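Local coordinates for HpcH/HpaI aldolase/citrate lyase family protein (PDB 4MF4) that is of unknown function but belongs to the HpcH/HpaI aldolase/citrate lyase family and folds as a TIM barrel, at residues N14-R19 with E25-L30; D49-D54 with R70-A75. All coordinates share one frame; numbering follows the deposited sequence. Where two conformers were deposited one is given.

Interaction 1 (N14-R19 with E25-L30); sequences NSLKQR and EPLYGL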
loop_
_atom_site.group_PDB
_atom_site.type_symbol
_atom_site.label_atom_id
_atom_site.label_comp_id
_atom_site.label_asym_id
_atom_site.label_seq_id
_atom_site.Cartn_x
_atom_site.Cartn_y
_atom_site.Cartn_z
ATOM N N ASN A 14 -15.248 -18.911 19.957
ATOM C CA ASN A 14 -16.026 -18.388 18.845
ATOM C C ASN A 14 -17.506 -18.402 19.253
ATOM O O ASN A 14 -18.145 -19.453 19.270
ATOM C CB ASN A 14 -15.806 -19.294 17.628
ATOM C CG ASN A 14 -16.530 -18.806 16.406
ATOM O OD1 ASN A 14 -17.423 -17.959 16.512
ATOM N ND2 ASN A 14 -16.126 -19.313 15.224
ATOM N N SER A 15 -18.020 -17.233 19.601
ATOM C CA SER A 15 -19.367 -17.100 20.125
ATOM C C SER A 15 -20.402 -17.212 19.015
ATOM O O SER A 15 -21.575 -17.523 19.288
ATOM C CB SER A 15 -19.529 -15.763 20.862
ATOM O OG SER A 15 -19.547 -14.652 19.977
ATOM N N LEU A 16 -19.983 -16.940 17.772
ATOM C CA LEU A 16 -20.877 -17.055 16.630
ATOM C C LEU A 16 -21.176 -18.518 16.354
ATOM O O LEU A 16 -22.337 -18.885 16.098
ATOM C CB LEU A 16 -20.305 -16.382 15.378
ATOM C CG LEU A 16 -21.284 -16.269 14.219
ATOM C CD1 LEU A 16 -22.441 -15.350 14.572
ATOM C CD2 LEU A 16 -20.600 -15.779 12.948
ATOM N N LYS A 17 -20.149 -19.360 16.414
ATOM C CA LYS A 17 -20.338 -20.800 16.263
ATOM C C LYS A 17 -21.259 -21.350 17.352
ATOM O O LYS A 17 -22.147 -22.167 17.071
ATOM C CB LYS A 17 -19.014 -21.559 16.333
ATOM C CG LYS A 17 -19.115 -23.000 15.893
ATOM C CD LYS A 17 -17.794 -23.765 16.102
ATOM C CE LYS A 17 -17.896 -25.229 15.632
ATOM N NZ LYS A 17 -16.562 -25.915 15.538
ATOM N N GLN A 18 -21.004 -20.920 18.592
ATOM C CA GLN A 18 -21.734 -21.452 19.730
ATOM C C GLN A 18 -23.219 -21.081 19.597
ATOM O O GLN A 18 -24.104 -21.932 19.751
ATOM C CB GLN A 18 -21.094 -20.956 21.028
ATOM C CG GLN A 18 -21.842 -21.307 22.301
ATOM C CD GLN A 18 -22.836 -20.216 22.682
ATOM O OE1 GLN A 18 -22.452 -19.058 22.916
ATOM N NE2 GLN A 18 -24.115 -20.570 22.730
ATOM N N ARG A 19 -23.489 -19.810 19.316
ATOM C CA ARG A 19 -24.866 -19.364 19.100
ATOM C C ARG A 19 -25.526 -20.063 17.910
ATOM O O ARG A 19 -26.672 -20.505 18.027
ATOM C CB ARG A 19 -24.932 -17.849 18.949
ATOM C CG ARG A 19 -24.714 -17.104 20.262
ATOM C CD ARG A 19 -24.583 -15.607 20.030
ATOM N NE ARG A 19 -23.237 -15.195 19.667
ATOM C CZ ARG A 19 -22.943 -13.989 19.203
ATOM N NH1 ARG A 19 -23.910 -13.118 19.015
ATOM N NH2 ARG A 19 -21.705 -13.666 18.892
ATOM N N GLU A 25 -32.078 -17.897 18.469
ATOM C CA GLU A 25 -32.249 -16.480 18.169
ATOM C C GLU A 25 -31.589 -16.070 16.821
ATOM O O GLU A 25 -30.625 -16.689 16.412
ATOM C CB GLU A 25 -31.665 -15.621 19.322
ATOM C CG GLU A 25 -30.144 -15.338 19.293
ATOM C CD GLU A 25 -29.249 -16.512 19.744
ATOM O OE1 GLU A 25 -29.642 -17.690 19.573
ATOM O OE2 GLU A 25 -28.135 -16.261 20.271
ATOM N N PRO A 26 -32.070 -14.979 16.194
ATOM C CA PRO A 26 -31.453 -14.437 14.997
ATOM C C PRO A 26 -30.099 -13.791 15.269
ATOM O O PRO A 26 -29.884 -13.209 16.350
ATOM C CB PRO A 26 -32.439 -13.340 14.553
ATOM C CG PRO A 26 -33.663 -13.525 15.392
ATOM C CD PRO A 26 -33.156 -14.110 16.663
ATOM N N LEU A 27 -29.213 -13.861 14.280
ATOM C CA LEU A 27 -27.916 -13.226 14.347
ATOM C C LEU A 27 -27.731 -12.326 13.136
ATOM O O LEU A 27 -27.688 -12.808 11.999
ATOM C CB LEU A 27 -26.835 -14.305 14.421
ATOM C CG LEU A 27 -26.970 -15.309 15.565
ATOM C CD1 LEU A 27 -26.075 -16.514 15.368
ATOM C CD2 LEU A 27 -26.584 -14.606 16.866
ATOM N N TYR A 28 -27.638 -11.021 13.369
ATOM C CA TYR A 28 -27.689 -10.026 12.303
ATOM C C TYR A 28 -26.286 -9.576 11.889
ATOM O O TYR A 28 -25.422 -9.270 12.725
ATOM C CB TYR A 28 -28.542 -8.836 12.725
ATOM C CG TYR A 28 -29.974 -9.205 13.027
ATOM C CD1 TYR A 28 -30.853 -9.493 12.001
ATOM C CD2 TYR A 28 -30.445 -9.255 14.337
ATOM C CE1 TYR A 28 -32.172 -9.856 12.258
ATOM C CE2 TYR A 28 -31.775 -9.597 14.623
ATOM C CZ TYR A 28 -32.629 -9.908 13.570
ATOM O OH TYR A 28 -33.941 -10.288 13.791
ATOM N N GLY A 29 -26.080 -9.511 10.575
ATOM C CA GLY A 29 -24.756 -9.266 10.016
ATOM C C GLY A 29 -24.810 -8.141 9.022
ATOM O O GLY A 29 -25.887 -7.730 8.572
ATOM N N LEU A 30 -23.645 -7.630 8.673
ATOM C CA LEU A 30 -23.548 -6.635 7.630
ATOM C C LEU A 30 -22.417 -7.121 6.701
ATOM O O LEU A 30 -21.424 -7.623 7.207
ATOM C CB LEU A 30 -23.168 -5.322 8.310
ATOM C CG LEU A 30 -23.252 -4.014 7.553
ATOM C CD1 LEU A 30 -24.709 -3.698 7.111
ATOM C CD2 LEU A 30 -22.692 -2.908 8.463
#
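Leu27 meets both Leu16 and Arg19. The apolar touches come first. Leu16 CD1 lies 3.9 Å from Leu27 CD1; the two leucines point past one another and meet at these methyls. Leu16 gets there with CG anti to its backbone N (chi1 -170°). The two methyls of Leu27 lie along Arg19, CD1 at CB and CD2 at CD. Arg19 NH1 also lies near Leu27 CD2, at 3.7 Å.

Glu25 adds a second kind of contact. Its carboxylate lies beside the aliphatic part of Arg19, with Glu25 OE2 3.5 Å from Arg19 CG. The two chains cross at about a right angle. Arg19 NE and Glu25 OE2 are 5.0 Å apart, so the opposite charges do not meet. Glu25 OE1 makes its salt bridge with Arg245 instead.

No hydrogen bond crosses between the segments; those near the contact lie within 14-19. In the Arg19 conformer given, a bend at chi3 (-84°) lets NE and NH2 each take one Ser15 atom, O and OG. Arg19 NE donates to Ser15 O at 2.9 Å. Ser15 O also accepts from Arg19 N, on the opposite face of its carbonyl plane. Ser15 OG has a second partner in Glu80. Asn14 is the N-cap, and its OD1 accepts from Lys17 N at 3.1 Å.

The contact places helix 15-22 against the start of strand 27-32, the first barrel strand. Leu16 also packs on Val82 of strand 80-84 and Trp50 of strand 50-54. Asn14 and Lys17 reach strand 160-165. The N-terminal helix and its cap residue thus lie across the end of the barrel where the strands begin.

Interaction 2 (D49-D54 with R70-A75); sequences DWLCID and RAIAAA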
loop_
_atom_site.group_PDB
_atom_site.type_symbol
_atom_site.label_atom_id
_atom_site.label_comp_id
_atom_site.label_asym_id
_atom_site.label_seq_id
_atom_site.Cartn_x
_atom_site.Cartn_y
_atom_site.Cartn_z
ATOM N N ASP A 49 -24.279 -8.537 15.156
ATOM C CA ASP A 49 -23.694 -9.796 15.706
ATOM C C ASP A 49 -22.478 -10.270 14.893
ATOM O O ASP A 49 -21.529 -10.851 15.456
ATOM C CB ASP A 49 -24.770 -10.850 15.785
ATOM C CG ASP A 49 -25.969 -10.372 16.587
ATOM O OD1 ASP A 49 -25.724 -9.976 17.753
ATOM O OD2 ASP A 49 -27.121 -10.306 16.048
ATOM N N TRP A 50 -22.504 -10.063 13.575
ATOM C CA TRP A 50 -21.362 -10.463 12.735
ATOM C C TRP A 50 -21.141 -9.491 11.601
ATOM O O TRP A 50 -22.058 -8.767 11.231
ATOM C CB TRP A 50 -21.536 -11.911 12.218
ATOM C CG TRP A 50 -22.793 -12.151 11.472
ATOM C CD1 TRP A 50 -24.054 -12.310 11.992
ATOM C CD2 TRP A 50 -22.931 -12.254 10.057
ATOM N NE1 TRP A 50 -24.968 -12.497 10.978
ATOM C CE2 TRP A 50 -24.303 -12.461 9.780
ATOM C CE3 TRP A 50 -22.033 -12.169 8.991
ATOM C CZ2 TRP A 50 -24.791 -12.606 8.491
ATOM C CZ3 TRP A 50 -22.526 -12.350 7.704
ATOM C CH2 TRP A 50 -23.912 -12.541 7.476
ATOM N N LEU A 51 -19.917 -9.455 11.078
ATOM C CA LEU A 51 -19.569 -8.634 9.933
ATOM C C LEU A 51 -18.801 -9.484 8.932
ATOM O O LEU A 51 -17.915 -10.228 9.322
ATOM C CB LEU A 51 -18.675 -7.461 10.348
ATOM C CG LEU A 51 -19.223 -6.459 11.362
ATOM C CD1 LEU A 51 -18.145 -5.475 11.820
ATOM C CD2 LEU A 51 -20.345 -5.664 10.747
ATOM N N CYS A 52 -19.155 -9.418 7.656
ATOM C CA CYS A 52 -18.530 -10.316 6.642
ATOM C C CYS A 52 -17.523 -9.585 5.751
ATOM O O CYS A 52 -17.896 -8.642 5.059
ATOM C CB CYS A 52 -19.573 -10.995 5.761
ATOM S SG CYS A 52 -18.832 -12.250 4.702
ATOM N N ILE A 53 -16.276 -10.004 5.809
ATOM C CA ILE A 53 -15.241 -9.495 4.899
ATOM C C ILE A 53 -15.287 -10.370 3.664
ATOM O O ILE A 53 -14.917 -11.529 3.706
ATOM C CB ILE A 53 -13.854 -9.516 5.550
ATOM C CG1 ILE A 53 -13.829 -8.639 6.801
ATOM C CG2 ILE A 53 -12.751 -9.050 4.585
ATOM C CD1 ILE A 53 -12.729 -9.048 7.752
ATOM N N ASP A 54 -15.749 -9.819 2.544
ATOM C CA ASP A 54 -15.938 -10.627 1.325
ATOM C C ASP A 54 -14.655 -10.677 0.452
ATOM O O ASP A 54 -14.187 -9.642 0.075
ATOM C CB ASP A 54 -17.040 -10.024 0.520
ATOM C CG ASP A 54 -17.427 -10.858 -0.681
ATOM O OD1 ASP A 54 -17.051 -12.047 -0.762
ATOM O OD2 ASP A 54 -18.242 -10.342 -1.472
ATOM N N ARG A 70 -8.057 -6.740 12.198
ATOM C CA ARG A 70 -7.400 -5.969 13.225
ATOM C C ARG A 70 -8.254 -4.787 13.490
ATOM O O ARG A 70 -8.448 -4.405 14.652
ATOM C CB ARG A 70 -5.985 -5.521 12.764
ATOM C CG ARG A 70 -4.899 -6.541 12.957
ATOM C CD ARG A 70 -3.656 -6.149 12.172
ATOM N NE ARG A 70 -2.685 -7.136 12.479
ATOM C CZ ARG A 70 -1.857 -7.686 11.616
ATOM N NH1 ARG A 70 -1.843 -7.302 10.329
ATOM N NH2 ARG A 70 -1.051 -8.623 12.082
ATOM N N ALA A 71 -8.804 -4.193 12.431
ATOM C CA ALA A 71 -9.562 -2.965 12.589
ATOM C C ALA A 71 -10.866 -3.211 13.391
ATOM O O ALA A 71 -11.236 -2.432 14.248
ATOM C CB ALA A 71 -9.896 -2.348 11.235
ATOM N N ILE A 72 -11.550 -4.286 13.084
ATOM C CA ILE A 72 -12.737 -4.701 13.843
ATOM C C ILE A 72 -12.336 -5.051 15.299
ATOM O O ILE A 72 -12.988 -4.615 16.239
ATOM C CB ILE A 72 -13.426 -5.925 13.178
ATOM C CG1 ILE A 72 -14.108 -5.542 11.854
ATOM C CG2 ILE A 72 -14.469 -6.560 14.104
ATOM C CD1 ILE A 72 -14.340 -6.739 10.959
ATOM N N ALA A 73 -11.264 -5.835 15.489
ATOM C CA ALA A 73 -10.862 -6.249 16.852
ATOM C C ALA A 73 -10.481 -5.027 17.707
ATOM O O ALA A 73 -10.668 -5.007 18.912
ATOM C CB ALA A 73 -9.705 -7.239 16.828
ATOM N N ALA A 74 -9.972 -4.002 17.052
ATOM C CA ALA A 74 -9.541 -2.825 17.741
ATOM C C ALA A 74 -10.663 -2.084 18.414
ATOM O O ALA A 74 -10.388 -1.338 19.362
ATOM C CB ALA A 74 -8.757 -1.895 16.798
ATOM N N ALA A 75 -11.909 -2.262 17.944
ATOM C CA ALA A 75 -13.055 -1.607 18.553
ATOM C C ALA A 75 -13.401 -2.216 19.893
ATOM O O ALA A 75 -14.159 -1.612 20.615
ATOM C CB ALA A 75 -14.293 -1.635 17.650
#
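Ile72 is the helix residue that touches the strand, and it meets both Leu51 and Ile53. It has the largest buried area of the three, and its CB points toward the strand. CG1 is anti to the carbonyl carbon (chi1 -71°), and the chain continues extended to CD1 (chi2 159°). This sets Ile72 CD1 between Leu51 CD1 and Ile53 CD1.

Leu51 supplies the closer partner. Its CD1 lies 4.0 Å from Ile72 CG1 and 4.1 Å from Ile72 CD1, so one methyl rests against the arm over two carbons.

Ile53 touches more lightly. Its CD1 is 4.3 Å from Ile72 CD1, a methyl-to-methyl approach. Ile53 is two residues further along the strand, and its CB also points toward the helix. No hydrogen bond crosses between the segments. The contact is wholly apolar, and all three residues are buried.

The CA atoms of Leu51 and Ile72 are 8.8 Å apart, and the side chains fill the distance between helix and strand. This is the layer between strand and outer helix of a TIM barrel, within the beta-alpha-beta unit of strand 50-54, helix 62-73 and strand 80-84. Further round helix 62-73, Arg70 forms a salt bridge with Glu41 of a neighbouring subunit. Within the chain, Leu51 also packs on Leu30 and Leu32 of strand 27-32, and Ile72 on Ala40 of helix 37-43.

Interactions 1 and 2 follow one another along the chain, and their centres are 13 Å apart. They meet through strands 27-32 and 50-54, which are parallel neighbours in the barrel. Two probable hydrogen bonds join them: Tyr28 N to Asp49 OD2 at 2.8 Å, and Trp50 NE1 to Leu27 O at 2.9 Å. Leu27 thus packs on the helix of interaction 1 with its side chain and meets Trp50 through its carbonyl oxygen. In the conformer given, Arg19 NH1 lies 3.8 Å from Asp49 OD1, a long and weak ionic approach rather than a salt bridge. Interaction 1 fits a helix to the barrel end, whereas interaction 2 fits one to its outer wall.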